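Local atomic coordinates of UDP-glucose:anthocyanidin 3-O-glucosyltransferase (Clitoria ternatea, PDB entry 4REL), a protein that belongs to the GT-B fold family of plant glycosyltransferases, built from two domains that each hold a parallel beta sheet flanked by helices. Residues N212-L217 and S348-V353. Residues are numbered along the deposited sequence; the frame is centred on the assembly and turned at random.
Sequences NFFAEL and SVMESV
Phe214 and Met350 meet where the far rim of the ring comes up against the thioether chain: CE2 lies 4.0 Å from Met350 CG, and CZ is only slightly farther from the same methylene. The ring approaches obliquely, its long axis at about a right angle to the methionine chain. Met350 leaves its helix with CG anti to the backbone N (chi1 -176°), which sets that methylene against the ring; bends at chi2 and chi3 then carry the rest of the chain onward, and CG, not the terminal methyl, makes the contact. SD lies 5.5 Å from the ring centroid, 72° off the ring normal, an oblique Met-aromatic contact. A second apolar pair, Leu217 and Val353, repeats the theme with branched chains, CD1 of the leucine resting 4.0 Å from CG2 of the valine as the two chains run alongside one another, pointing opposite ways. With chi1 at -61°, Val353 places CG2 between its backbone N and carbonyl carbon, and this is the methyl that Leu217 meets.

The example illustrates how the two Rossmann-like halves of a GT-B enzyme adjoin: 212-217 follows strand 208-211 of the seven-stranded parallel sheet, whereas 348-353 belongs to helix 346-354, which packs on the six-stranded one. Within the loop, a short 3-10 turn, marked by a 3.0 Å bond from Leu217 N to Phe214 O, brings Phe214 and Leu217 to the same apolar patch. The Phe213 ring backs that of Phe214, whose CD2 stands 3.8 Å over one face of it, nearer the margin than the centre. Helix 409-425 adds Val422 against both Phe214 and Leu217, while Pro238 touches Met350 and Met359 of strand 359-361 lies against Val353.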
loop_
_atom_site.group_PDB
_atom_site.type_symbol
_atom_site.label_atom_id
_atom_site.label_comp_id
_atom_site.label_asym_id
_atom_site.label_seq_id
_atom_site.Cartn_x
_atom_site.Cartn_y
_atom_site.Cartn_z
ATOM N N ASN A 212 6.255 5.123 -4.025
ATOM C CA ASN A 212 4.991 5.080 -4.756
ATOM C C ASN A 212 4.003 6.063 -4.132
ATOM O O ASN A 212 2.954 5.668 -3.630
ATOM C CB ASN A 212 4.415 3.662 -4.661
ATOM C CG ASN A 212 3.353 3.384 -5.705
ATOM O OD1 ASN A 212 3.510 3.743 -6.878
ATOM N ND2 ASN A 212 2.256 2.745 -5.284
ATOM N N PHE A 213 4.334 7.346 -4.155
ATOM C CA PHE A 213 3.493 8.339 -3.496
ATOM C C PHE A 213 3.749 9.741 -4.047
ATOM O O PHE A 213 4.454 9.913 -5.037
ATOM C CB PHE A 213 3.738 8.296 -1.982
ATOM C CG PHE A 213 2.606 8.864 -1.172
ATOM C CD1 PHE A 213 1.323 8.356 -1.310
ATOM C CD2 PHE A 213 2.827 9.900 -0.279
ATOM C CE1 PHE A 213 0.265 8.870 -0.571
ATOM C CE2 PHE A 213 1.777 10.431 0.458
ATOM C CZ PHE A 213 0.497 9.915 0.316
ATOM N N PHE A 214 3.165 10.738 -3.393
ATOM C CA PHE A 214 3.265 12.126 -3.820
ATOM C C PHE A 214 4.199 12.870 -2.871
ATOM O O PHE A 214 3.877 13.052 -1.698
ATOM C CB PHE A 214 1.871 12.775 -3.774
ATOM C CG PHE A 214 0.777 11.939 -4.404
ATOM C CD1 PHE A 214 0.641 11.877 -5.786
ATOM C CD2 PHE A 214 -0.125 11.240 -3.614
ATOM C CE1 PHE A 214 -0.367 11.111 -6.364
ATOM C CE2 PHE A 214 -1.138 10.477 -4.183
ATOM C CZ PHE A 214 -1.257 10.411 -5.560
ATOM N N ALA A 215 5.356 13.300 -3.371
ATOM C CA ALA A 215 6.345 13.968 -2.530
ATOM C C ALA A 215 5.758 15.188 -1.823
ATOM O O ALA A 215 6.109 15.487 -0.679
ATOM C CB ALA A 215 7.558 14.369 -3.364
ATOM N N GLU A 216 4.852 15.876 -2.516
ATOM C CA GLU A 216 4.230 17.099 -2.006
ATOM C C GLU A 216 3.370 16.865 -0.765
ATOM O O GLU A 216 3.047 17.808 -0.040
ATOM C CB GLU A 216 3.408 17.762 -3.121
ATOM C CG GLU A 216 4.234 18.295 -4.292
ATOM C CD GLU A 216 4.577 17.241 -5.345
ATOM O OE1 GLU A 216 4.360 16.031 -5.107
ATOM O OE2 GLU A 216 5.064 17.636 -6.426
ATOM N N LEU A 217 3.011 15.612 -0.506
ATOM C CA LEU A 217 2.190 15.270 0.660
ATOM C C LEU A 217 2.996 14.837 1.877
ATOM O O LEU A 217 2.471 14.799 2.988
ATOM C CB LEU A 217 1.185 14.163 0.321
ATOM C CG LEU A 217 -0.104 14.543 -0.394
ATOM C CD1 LEU A 217 -1.066 13.352 -0.377
ATOM C CD2 LEU A 217 -0.742 15.744 0.276
ATOM N N SER A 348 -5.291 2.023 -0.585
ATOM C CA SER A 348 -6.581 2.561 -0.177
ATOM C C SER A 348 -6.433 4.023 0.211
ATOM O O SER A 348 -7.218 4.865 -0.228
ATOM C CB SER A 348 -7.144 1.783 1.019
ATOM O OG SER A 348 -7.508 0.471 0.654
ATOM N N VAL A 349 -5.424 4.321 1.028
ATOM C CA VAL A 349 -5.178 5.692 1.454
ATOM C C VAL A 349 -4.865 6.584 0.256
ATOM O O VAL A 349 -5.392 7.699 0.149
ATOM C CB VAL A 349 -4.018 5.776 2.462
ATOM C CG1 VAL A 349 -3.708 7.231 2.795
ATOM C CG2 VAL A 349 -4.357 4.992 3.727
ATOM N N MET A 350 -4.003 6.096 -0.636
ATOM C CA MET A 350 -3.651 6.828 -1.847
ATOM C C MET A 350 -4.903 7.216 -2.626
ATOM O O MET A 350 -5.045 8.364 -3.051
ATOM C CB MET A 350 -2.721 5.970 -2.722
ATOM C CG MET A 350 -2.200 6.660 -3.972
ATOM S SD MET A 350 -3.345 6.704 -5.379
ATOM C CE MET A 350 -3.231 5.031 -6.006
ATOM N N GLU A 351 -5.808 6.254 -2.804
ATOM C CA GLU A 351 -7.033 6.484 -3.558
ATOM C C GLU A 351 -7.930 7.467 -2.818
ATOM O O GLU A 351 -8.580 8.313 -3.432
ATOM C CB GLU A 351 -7.780 5.164 -3.816
ATOM C CG GLU A 351 -7.111 4.279 -4.870
ATOM C CD GLU A 351 -7.827 2.957 -5.103
ATOM O OE1 GLU A 351 -8.776 2.633 -4.363
ATOM O OE2 GLU A 351 -7.427 2.227 -6.031
ATOM N N SER A 352 -7.968 7.359 -1.499
ATOM C CA SER A 352 -8.835 8.254 -0.736
ATOM C C SER A 352 -8.359 9.705 -0.825
ATOM O O SER A 352 -9.149 10.614 -1.107
ATOM C CB SER A 352 -8.917 7.803 0.717
ATOM O OG SER A 352 -10.131 8.243 1.308
ATOM N N VAL A 353 -7.070 9.935 -0.599
ATOM C CA VAL A 353 -6.592 11.317 -0.575
ATOM C C VAL A 353 -6.593 11.938 -1.966
ATOM O O VAL A 353 -6.801 13.140 -2.111
ATOM C CB VAL A 353 -5.203 11.479 0.098
ATOM C CG1 VAL A 353 -5.253 11.015 1.559
ATOM C CG2 VAL A 353 -4.127 10.734 -0.675
#